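Local structure of ZYG-9 (Caenorhabditis elegans, 2OF3) at residues H63-V71 with A102-L110; P165-L176 with C187-I195. The protein plays a major role in organising microtubules and spindle poles during mitosis and meiosis in one-cell embryos. All blocks are in the same frame, centred on the assembly; numbering follows the deposited sequence.

Interaction 1: H63-V71 with A102-L110; sequences HLAALDSLV and AALIKVLEL
A102 and A103 meet L64 at the start of the shared face: the CD2 methyl of L64 lies 3.7 Å from A103 CA, an approach to the backbone that a residue with only a methyl side chain readily allows. One turn on, K106 lends its aliphatic stem to the contact, its CG meeting L64 CD2 and its CB lying 4.0 Å from L67 CD1. A bend at chi2 (-62°) carries the lysine amine away from the apolar seam, and NZ makes a long salt bridge to E109 of its own helix. V107 turns its CG2 methyl to L67 CD1, 3.8 Å away, while its other neighbours include C92 and R95 of helix 85-95. L67 is thus a knob in the hole formed by A103, K106, V107 and L110; an alanine here would probably leave that hole unfilled and L110 CD2 without one of its two close methyl neighbours. E109, which is partly exposed, stretches its chain roughly at right angles across V71, bringing OE2 to 3.4 Å from V71 CG1. L110 closes the row. With CG anti to the backbone N (chi1 -176°), its fork is directed to the facing helix, where CD2 meets both L67 CD2 and, at 3.7 Å, L70 CD1; its CB lies against V71 CG2. Leucine suits buried L67, L70 and L110 because each fork offers a methyl across the seam. With axes 9.9 Å apart and inclined by only 23°, the two helices run side by side in nearly the same direction, the stacking of successive layers found in the HEAT-like alpha-solenoid of TOG domains.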
loop_
_atom_site.group_PDB
_atom_site.type_symbol
_atom_site.label_atom_id
_atom_site.label_comp_id
_atom_site.label_asym_id
_atom_site.label_seq_id
_atom_site.Cartn_x
_atom_site.Cartn_y
_atom_site.Cartn_z
ATOM N N HIS A 63 -20.434 7.951 -6.387
ATOM C CA HIS A 63 -19.313 7.466 -5.539
ATOM C C HIS A 63 -19.026 8.387 -4.357
ATOM O O HIS A 63 -18.780 7.901 -3.267
ATOM C CB HIS A 63 -18.025 7.310 -6.318
ATOM C CG HIS A 63 -18.101 6.332 -7.450
ATOM N ND1 HIS A 63 -17.157 6.293 -8.446
ATOM C CD2 HIS A 63 -19.025 5.393 -7.772
ATOM C CE1 HIS A 63 -17.468 5.343 -9.313
ATOM N NE2 HIS A 63 -18.598 4.785 -8.931
ATOM N N LEU A 64 -19.036 9.706 -4.556
ATOM C CA LEU A 64 -18.805 10.662 -3.462
ATOM C C LEU A 64 -19.865 10.505 -2.424
ATOM O O LEU A 64 -19.592 10.673 -1.256
ATOM C CB LEU A 64 -18.750 12.127 -3.956
ATOM C CG LEU A 64 -17.610 12.382 -4.945
ATOM C CD1 LEU A 64 -17.704 13.799 -5.547
ATOM C CD2 LEU A 64 -16.221 12.145 -4.258
ATOM N N ALA A 65 -21.078 10.168 -2.847
ATOM C CA ALA A 65 -22.192 10.007 -1.903
ATOM C C ALA A 65 -21.998 8.748 -1.081
ATOM O O ALA A 65 -22.267 8.728 0.140
ATOM C CB ALA A 65 -23.547 9.945 -2.647
ATOM N N ALA A 66 -21.555 7.674 -1.741
ATOM C CA ALA A 66 -21.247 6.441 -1.032
ATOM C C ALA A 66 -20.095 6.701 -0.045
ATOM O O ALA A 66 -20.172 6.314 1.121
ATOM C CB ALA A 66 -20.891 5.364 -2.017
ATOM N N LEU A 67 -19.031 7.363 -0.492
ATOM C CA LEU A 67 -17.898 7.681 0.373
ATOM C C LEU A 67 -18.248 8.483 1.659
ATOM O O LEU A 67 -17.708 8.214 2.754
ATOM C CB LEU A 67 -16.806 8.387 -0.436
ATOM C CG LEU A 67 -15.949 7.438 -1.315
ATOM C CD1 LEU A 67 -15.390 8.107 -2.563
ATOM C CD2 LEU A 67 -14.841 6.716 -0.491
ATOM N N ASP A 68 -19.140 9.464 1.512
ATOM C CA ASP A 68 -19.636 10.234 2.625
ATOM C C ASP A 68 -20.397 9.359 3.646
ATOM O O ASP A 68 -20.167 9.431 4.855
ATOM C CB ASP A 68 -20.536 11.358 2.069
ATOM C CG ASP A 68 -21.171 12.198 3.173
ATOM O OD1 ASP A 68 -20.500 13.167 3.657
ATOM O OD2 ASP A 68 -22.337 11.877 3.577
ATOM N N SER A 69 -21.302 8.514 3.167
ATOM C CA SER A 69 -21.990 7.591 4.036
ATOM C C SER A 69 -20.998 6.671 4.738
ATOM O O SER A 69 -21.200 6.326 5.909
ATOM C CB SER A 69 -22.945 6.685 3.234
ATOM O OG SER A 69 -23.998 7.410 2.655
ATOM N N LEU A 70 -19.982 6.210 4.007
ATOM C CA LEU A 70 -19.057 5.193 4.556
ATOM C C LEU A 70 -18.156 5.851 5.599
ATOM O O LEU A 70 -17.917 5.286 6.695
ATOM C CB LEU A 70 -18.246 4.502 3.419
ATOM C CG LEU A 70 -18.946 3.484 2.501
ATOM C CD1 LEU A 70 -18.099 3.086 1.340
ATOM C CD2 LEU A 70 -19.329 2.220 3.284
ATOM N N VAL A 71 -17.648 7.044 5.272
ATOM C CA VAL A 71 -16.783 7.788 6.228
ATOM C C VAL A 71 -17.535 8.096 7.540
ATOM O O VAL A 71 -16.975 7.932 8.621
ATOM C CB VAL A 71 -16.074 9.011 5.573
ATOM C CG1 VAL A 71 -15.655 10.046 6.586
ATOM C CG2 VAL A 71 -14.858 8.551 4.745
ATOM N N ALA A 102 -10.922 14.719 -7.051
ATOM C CA ALA A 102 -11.889 14.926 -5.960
ATOM C C ALA A 102 -12.310 13.609 -5.299
ATOM O O ALA A 102 -12.336 13.489 -4.051
ATOM C CB ALA A 102 -13.132 15.716 -6.460
ATOM N N ALA A 103 -12.657 12.638 -6.134
ATOM C CA ALA A 103 -12.952 11.305 -5.650
ATOM C C ALA A 103 -11.730 10.723 -4.948
ATOM O O ALA A 103 -11.855 10.204 -3.851
ATOM C CB ALA A 103 -13.375 10.443 -6.758
ATOM N N LEU A 104 -10.532 10.886 -5.517
ATOM C CA LEU A 104 -9.324 10.294 -4.890
ATOM C C LEU A 104 -9.081 10.769 -3.472
ATOM O O LEU A 104 -8.807 9.954 -2.610
ATOM C CB LEU A 104 -8.057 10.462 -5.742
ATOM C CG LEU A 104 -6.827 9.711 -5.185
ATOM C CD1 LEU A 104 -6.980 8.155 -5.172
ATOM C CD2 LEU A 104 -5.573 10.089 -5.934
ATOM N N ILE A 105 -9.162 12.082 -3.219
ATOM C CA ILE A 105 -9.064 12.603 -1.857
ATOM C C ILE A 105 -9.981 11.871 -0.878
ATOM O O ILE A 105 -9.551 11.526 0.240
ATOM C CB ILE A 105 -9.392 14.147 -1.795
ATOM C CG1 ILE A 105 -8.256 14.951 -2.403
ATOM C CG2 ILE A 105 -9.530 14.582 -0.361
ATOM C CD1 ILE A 105 -8.735 16.325 -3.113
ATOM N N LYS A 106 -11.241 11.664 -1.257
ATOM C CA LYS A 106 -12.195 11.027 -0.344
ATOM C C LYS A 106 -11.979 9.520 -0.228
ATOM O O LYS A 106 -12.309 8.932 0.797
ATOM C CB LYS A 106 -13.652 11.206 -0.809
ATOM C CG LYS A 106 -14.200 12.660 -0.777
ATOM C CD LYS A 106 -14.196 13.199 0.645
ATOM C CE LYS A 106 -14.300 14.731 0.652
ATOM N NZ LYS A 106 -14.902 15.092 1.957
ATOM N N VAL A 107 -11.531 8.888 -1.309
ATOM C CA VAL A 107 -11.157 7.459 -1.242
ATOM C C VAL A 107 -10.041 7.288 -0.234
ATOM O O VAL A 107 -10.114 6.428 0.623
ATOM C CB VAL A 107 -10.733 6.902 -2.607
ATOM C CG1 VAL A 107 -10.072 5.531 -2.433
ATOM C CG2 VAL A 107 -11.948 6.838 -3.578
ATOM N N LEU A 108 -9.022 8.157 -0.279
ATOM C CA LEU A 108 -7.886 7.990 0.626
ATOM C C LEU A 108 -8.261 8.248 2.056
ATOM O O LEU A 108 -7.710 7.641 2.962
ATOM C CB LEU A 108 -6.693 8.854 0.187
ATOM C CG LEU A 108 -6.187 8.422 -1.200
ATOM C CD1 LEU A 108 -5.176 9.475 -1.576
ATOM C CD2 LEU A 108 -5.493 7.041 -1.142
ATOM N N GLU A 109 -9.232 9.139 2.270
ATOM C CA GLU A 109 -9.750 9.392 3.610
ATOM C C GLU A 109 -10.445 8.170 4.129
ATOM O O GLU A 109 -10.255 7.807 5.299
ATOM C CB GLU A 109 -10.718 10.558 3.541
ATOM C CG GLU A 109 -11.472 10.848 4.756
ATOM C CD GLU A 109 -12.473 11.999 4.513
ATOM O OE1 GLU A 109 -12.358 12.727 3.492
ATOM O OE2 GLU A 109 -13.357 12.174 5.364
ATOM N N LEU A 110 -11.238 7.513 3.280
ATOM C CA LEU A 110 -11.826 6.213 3.688
ATOM C C LEU A 110 -10.757 5.152 3.988
ATOM O O LEU A 110 -10.868 4.448 4.997
ATOM C CB LEU A 110 -12.864 5.666 2.684
ATOM C CG LEU A 110 -13.569 4.370 3.104
ATOM C CD1 LEU A 110 -14.301 4.525 4.478
ATOM C CD2 LEU A 110 -14.551 3.928 2.030
#

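Interaction 2: P165-L176 with C187-I195; sequences PLKMTPMLLDAL and CLLVIEYYI
Y194 and L172 are knobs pushed from opposing helices into each other's holes, within an antiparallel helical hairpin of the HEAT-like TOG fold; the axes approach to 9.3 Å at an angle of 151°. The Y194 ring, the largest buried surface here, fits among P165, M168, T169 and L172. P165 covers one face in a CH-pi contact, its CG 3.9 Å from the ring centroid, a place where a rigid proline ring can lie over an aromatic one. V190 O sits above the opposite face, offset toward the rim. The phenol oxygen is polar but buried, and its hydrogen bond to S160 of helix 146-163 satisfies it while M168 CB packs beside it.

L172 sends its two methyls different ways. CD1 reaches Y194 CE2 at 3.5 Å and also touches V190 CG1, whereas CD2 rests on C187 SG. A forked leucine can therefore serve three neighbours at once. In I191, the third large contributor, CG1 lies beside the backbone N (chi1 -65°), and the extended chi2 (165°) carries CD1 to 3.6 Å from L173 CD2 and near L172 CB. Compact C187 lets the two backbones close in, with SG 3.5 Å from A175 CB. At the edge of the tyrosine ring, T169 OG1 lies near the ring plane and donates to P165 O at 2.6 Å, while T169 N reaches that same oxygen from the other face of its carbonyl plane.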
loop_
_atom_site.group_PDB
_atom_site.type_symbol
_atom_site.label_atom_id
_atom_site.label_comp_id
_atom_site.label_asym_id
_atom_site.label_seq_id
_atom_site.Cartn_x
_atom_site.Cartn_y
_atom_site.Cartn_z
ATOM N N PRO A 165 7.430 -4.398 8.657
ATOM C CA PRO A 165 8.406 -4.289 7.586
ATOM C C PRO A 165 8.737 -5.533 6.808
ATOM O O PRO A 165 8.904 -5.472 5.576
ATOM C CB PRO A 165 9.630 -3.770 8.311
ATOM C CG PRO A 165 9.021 -2.828 9.255
ATOM C CD PRO A 165 7.919 -3.711 9.861
ATOM N N LEU A 166 8.824 -6.672 7.484
ATOM C CA LEU A 166 9.166 -7.888 6.770
ATOM C C LEU A 166 8.144 -8.277 5.736
ATOM O O LEU A 166 8.503 -8.742 4.675
ATOM C CB LEU A 166 9.459 -9.052 7.752
ATOM C CG LEU A 166 9.743 -10.436 7.123
ATOM C CD1 LEU A 166 11.030 -10.443 6.253
ATOM C CD2 LEU A 166 9.832 -11.507 8.214
ATOM N N LYS A 167 6.862 -8.132 6.030
ATOM C CA LYS A 167 5.848 -8.483 5.032
ATOM C C LYS A 167 5.537 -7.343 4.058
ATOM O O LYS A 167 5.034 -7.611 2.988
ATOM C CB LYS A 167 4.521 -8.916 5.688
ATOM C CG LYS A 167 4.546 -10.224 6.484
ATOM C CD LYS A 167 4.660 -11.457 5.585
ATOM C CE LYS A 167 4.510 -12.810 6.393
ATOM N NZ LYS A 167 3.430 -12.709 7.482
ATOM N N MET A 168 5.803 -6.080 4.421
ATOM C CA MET A 168 5.619 -4.946 3.508
ATOM C C MET A 168 6.696 -4.841 2.432
ATOM O O MET A 168 6.412 -4.489 1.287
ATOM C CB MET A 168 5.572 -3.634 4.312
ATOM C CG MET A 168 4.213 -3.346 5.098
ATOM S SD MET A 168 2.696 -3.097 4.136
ATOM C CE MET A 168 3.008 -1.445 3.592
ATOM N N THR A 169 7.937 -5.156 2.790
ATOM C CA THR A 169 9.105 -4.851 1.939
ATOM C C THR A 169 9.076 -5.535 0.599
ATOM O O THR A 169 9.400 -4.886 -0.393
ATOM C CB THR A 169 10.416 -5.084 2.694
ATOM O OG1 THR A 169 10.421 -4.209 3.818
ATOM C CG2 THR A 169 11.689 -4.807 1.820
ATOM N N PRO A 170 8.679 -6.833 0.526
ATOM C CA PRO A 170 8.578 -7.484 -0.806
ATOM C C PRO A 170 7.668 -6.723 -1.813
ATOM O O PRO A 170 7.965 -6.672 -3.036
ATOM C CB PRO A 170 7.966 -8.874 -0.465
ATOM C CG PRO A 170 8.330 -9.131 0.960
ATOM C CD PRO A 170 8.365 -7.775 1.636
ATOM N N MET A 171 6.571 -6.125 -1.327
ATOM C CA MET A 171 5.652 -5.363 -2.189
ATOM C C MET A 171 6.303 -4.027 -2.549
ATOM O O MET A 171 6.153 -3.557 -3.673
ATOM C CB MET A 171 4.323 -5.129 -1.446
ATOM C CG MET A 171 3.404 -6.444 -1.382
ATOM S SD MET A 171 1.859 -6.346 -0.488
ATOM C CE MET A 171 2.409 -5.911 1.082
ATOM N N LEU A 172 7.004 -3.408 -1.588
ATOM C CA LEU A 172 7.744 -2.166 -1.852
ATOM C C LEU A 172 8.875 -2.417 -2.849
ATOM O O LEU A 172 9.058 -1.599 -3.763
ATOM C CB LEU A 172 8.281 -1.555 -0.569
ATOM C CG LEU A 172 7.202 -0.964 0.323
ATOM C CD1 LEU A 172 7.810 -0.873 1.693
ATOM C CD2 LEU A 172 6.753 0.438 -0.211
ATOM N N LEU A 173 9.585 -3.556 -2.728
ATOM C CA LEU A 173 10.608 -3.961 -3.735
ATOM C C LEU A 173 10.003 -4.181 -5.076
ATOM O O LEU A 173 10.547 -3.718 -6.116
ATOM C CB LEU A 173 11.479 -5.175 -3.270
ATOM C CG LEU A 173 12.355 -4.956 -2.023
ATOM C CD1 LEU A 173 12.928 -6.292 -1.521
ATOM C CD2 LEU A 173 13.541 -3.905 -2.259
ATOM N N ASP A 174 8.862 -4.853 -5.112
ATOM C CA ASP A 174 8.193 -5.119 -6.380
ATOM C C ASP A 174 7.784 -3.828 -7.094
ATOM O O ASP A 174 7.837 -3.714 -8.334
ATOM C CB ASP A 174 6.949 -5.982 -6.149
ATOM C CG ASP A 174 6.609 -6.831 -7.386
ATOM O OD1 ASP A 174 7.525 -7.571 -7.888
ATOM O OD2 ASP A 174 5.444 -6.749 -7.883
ATOM N N ALA A 175 7.332 -2.867 -6.296
ATOM C CA ALA A 175 6.993 -1.509 -6.788
ATOM C C ALA A 175 8.115 -0.815 -7.520
ATOM O O ALA A 175 7.857 0.062 -8.269
ATOM C CB ALA A 175 6.528 -0.644 -5.630
ATOM N N LEU A 176 9.369 -1.188 -7.283
ATOM C CA LEU A 176 10.510 -0.602 -7.976
ATOM C C LEU A 176 10.551 -0.924 -9.451
ATOM O O LEU A 176 11.274 -0.273 -10.205
ATOM C CB LEU A 176 11.837 -1.041 -7.326
ATOM C CG LEU A 176 11.975 -0.713 -5.852
ATOM C CD1 LEU A 176 13.346 -1.152 -5.346
ATOM C CD2 LEU A 176 11.677 0.788 -5.561
ATOM N N CYS A 187 8.626 4.543 -2.773
ATOM C CA CYS A 187 8.832 3.196 -2.248
ATOM C C CYS A 187 10.197 2.965 -1.602
ATOM O O CYS A 187 10.239 2.409 -0.503
ATOM C CB CYS A 187 8.477 2.150 -3.327
ATOM S SG CYS A 187 6.665 2.200 -3.581
ATOM N N LEU A 188 11.274 3.466 -2.220
ATOM C CA LEU A 188 12.609 3.483 -1.593
ATOM C C LEU A 188 12.642 4.221 -0.289
ATOM O O LEU A 188 13.304 3.799 0.666
ATOM C CB LEU A 188 13.681 4.089 -2.542
ATOM C CG LEU A 188 14.022 3.181 -3.734
ATOM C CD1 LEU A 188 14.839 3.958 -4.805
ATOM C CD2 LEU A 188 14.669 1.793 -3.292
ATOM N N LEU A 189 11.966 5.360 -0.225
ATOM C CA LEU A 189 11.897 6.171 1.019
ATOM C C LEU A 189 11.242 5.402 2.164
ATOM O O LEU A 189 11.650 5.543 3.303
ATOM C CB LEU A 189 11.130 7.504 0.793
ATOM C CG LEU A 189 11.864 8.485 -0.137
ATOM C CD1 LEU A 189 10.977 9.669 -0.361
ATOM C CD2 LEU A 189 13.263 8.935 0.392
ATOM N N VAL A 190 10.207 4.631 1.880
ATOM C CA VAL A 190 9.618 3.761 2.919
ATOM C C VAL A 190 10.645 2.682 3.409
ATOM O O VAL A 190 10.856 2.511 4.626
ATOM C CB VAL A 190 8.293 3.084 2.440
ATOM C CG1 VAL A 190 7.707 2.213 3.599
ATOM C CG2 VAL A 190 7.249 4.162 2.038
ATOM N N ILE A 191 11.302 1.995 2.475
ATOM C CA ILE A 191 12.383 1.080 2.836
ATOM C C ILE A 191 13.438 1.785 3.650
ATOM O O ILE A 191 13.874 1.260 4.666
ATOM C CB ILE A 191 12.970 0.416 1.601
ATOM C CG1 ILE A 191 11.906 -0.496 0.920
ATOM C CG2 ILE A 191 14.299 -0.346 1.966
ATOM C CD1 ILE A 191 12.234 -0.968 -0.552
ATOM N N GLU A 192 13.855 2.992 3.260
ATOM C CA GLU A 192 14.839 3.695 4.040
ATOM C C GLU A 192 14.345 3.904 5.489
ATOM O O GLU A 192 15.082 3.728 6.457
ATOM C CB GLU A 192 15.192 5.034 3.378
ATOM C CG GLU A 192 16.229 5.775 4.184
ATOM C CD GLU A 192 16.384 7.229 3.825
ATOM O OE1 GLU A 192 15.862 7.668 2.767
ATOM O OE2 GLU A 192 17.063 7.927 4.619
ATOM N N TYR A 193 13.086 4.268 5.656
ATOM C CA TYR A 193 12.538 4.495 6.967
ATOM C C TYR A 193 12.480 3.215 7.833
ATOM O O TYR A 193 12.727 3.258 9.041
ATOM C CB TYR A 193 11.184 5.120 6.737
ATOM C CG TYR A 193 10.196 5.130 7.859
ATOM C CD1 TYR A 193 10.328 6.002 8.954
ATOM C CD2 TYR A 193 9.078 4.316 7.781
ATOM C CE1 TYR A 193 9.343 6.014 9.989
ATOM C CE2 TYR A 193 8.116 4.320 8.759
ATOM C CZ TYR A 193 8.237 5.168 9.864
ATOM O OH TYR A 193 7.190 5.122 10.802
ATOM N N TYR A 194 12.150 2.078 7.225
ATOM C CA TYR A 194 12.185 0.788 7.927
ATOM C C TYR A 194 13.586 0.496 8.490
ATOM O O TYR A 194 13.761 0.013 9.630
ATOM C CB TYR A 194 11.795 -0.327 6.962
ATOM C CG TYR A 194 10.337 -0.357 6.513
ATOM C CD1 TYR A 194 9.343 0.394 7.150
ATOM C CD2 TYR A 194 9.936 -1.243 5.487
ATOM C CE1 TYR A 194 7.983 0.308 6.723
ATOM C CE2 TYR A 194 8.616 -1.328 5.059
ATOM C CZ TYR A 194 7.642 -0.560 5.681
ATOM O OH TYR A 194 6.325 -0.690 5.229
ATOM N N ILE A 195 14.597 0.763 7.679
ATOM C CA ILE A 195 15.975 0.389 8.023
ATOM C C ILE A 195 16.525 1.342 9.063
ATOM O O ILE A 195 17.135 0.906 10.045
ATOM C CB ILE A 195 16.902 0.391 6.831
ATOM C CG1 ILE A 195 16.510 -0.709 5.884
ATOM C CG2 ILE A 195 18.284 0.084 7.306
ATOM C CD1 ILE A 195 17.030 -0.468 4.533
#

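Interaction 1 closes before interaction 2 opens, and their centres lie 27 Å apart, with about 13 Å between nearest atoms. Helices 127-139 and 146-163 come between them in the chain. Helix 146-163 bridges the gap: it receives L104 and L108 from the first contact's later helix, and M168 and V190 from the second contact. Interaction 1 joins near-parallel helices separated in the chain by helices 78-83 and 85-95, whereas interaction 2 joins antiparallel helices that follow one another. All four segments belong to one TOG domain, so the two packing modes together build its elongated all-helical body, a form consistent with the tubulin binding proposed for TOG domains of this family.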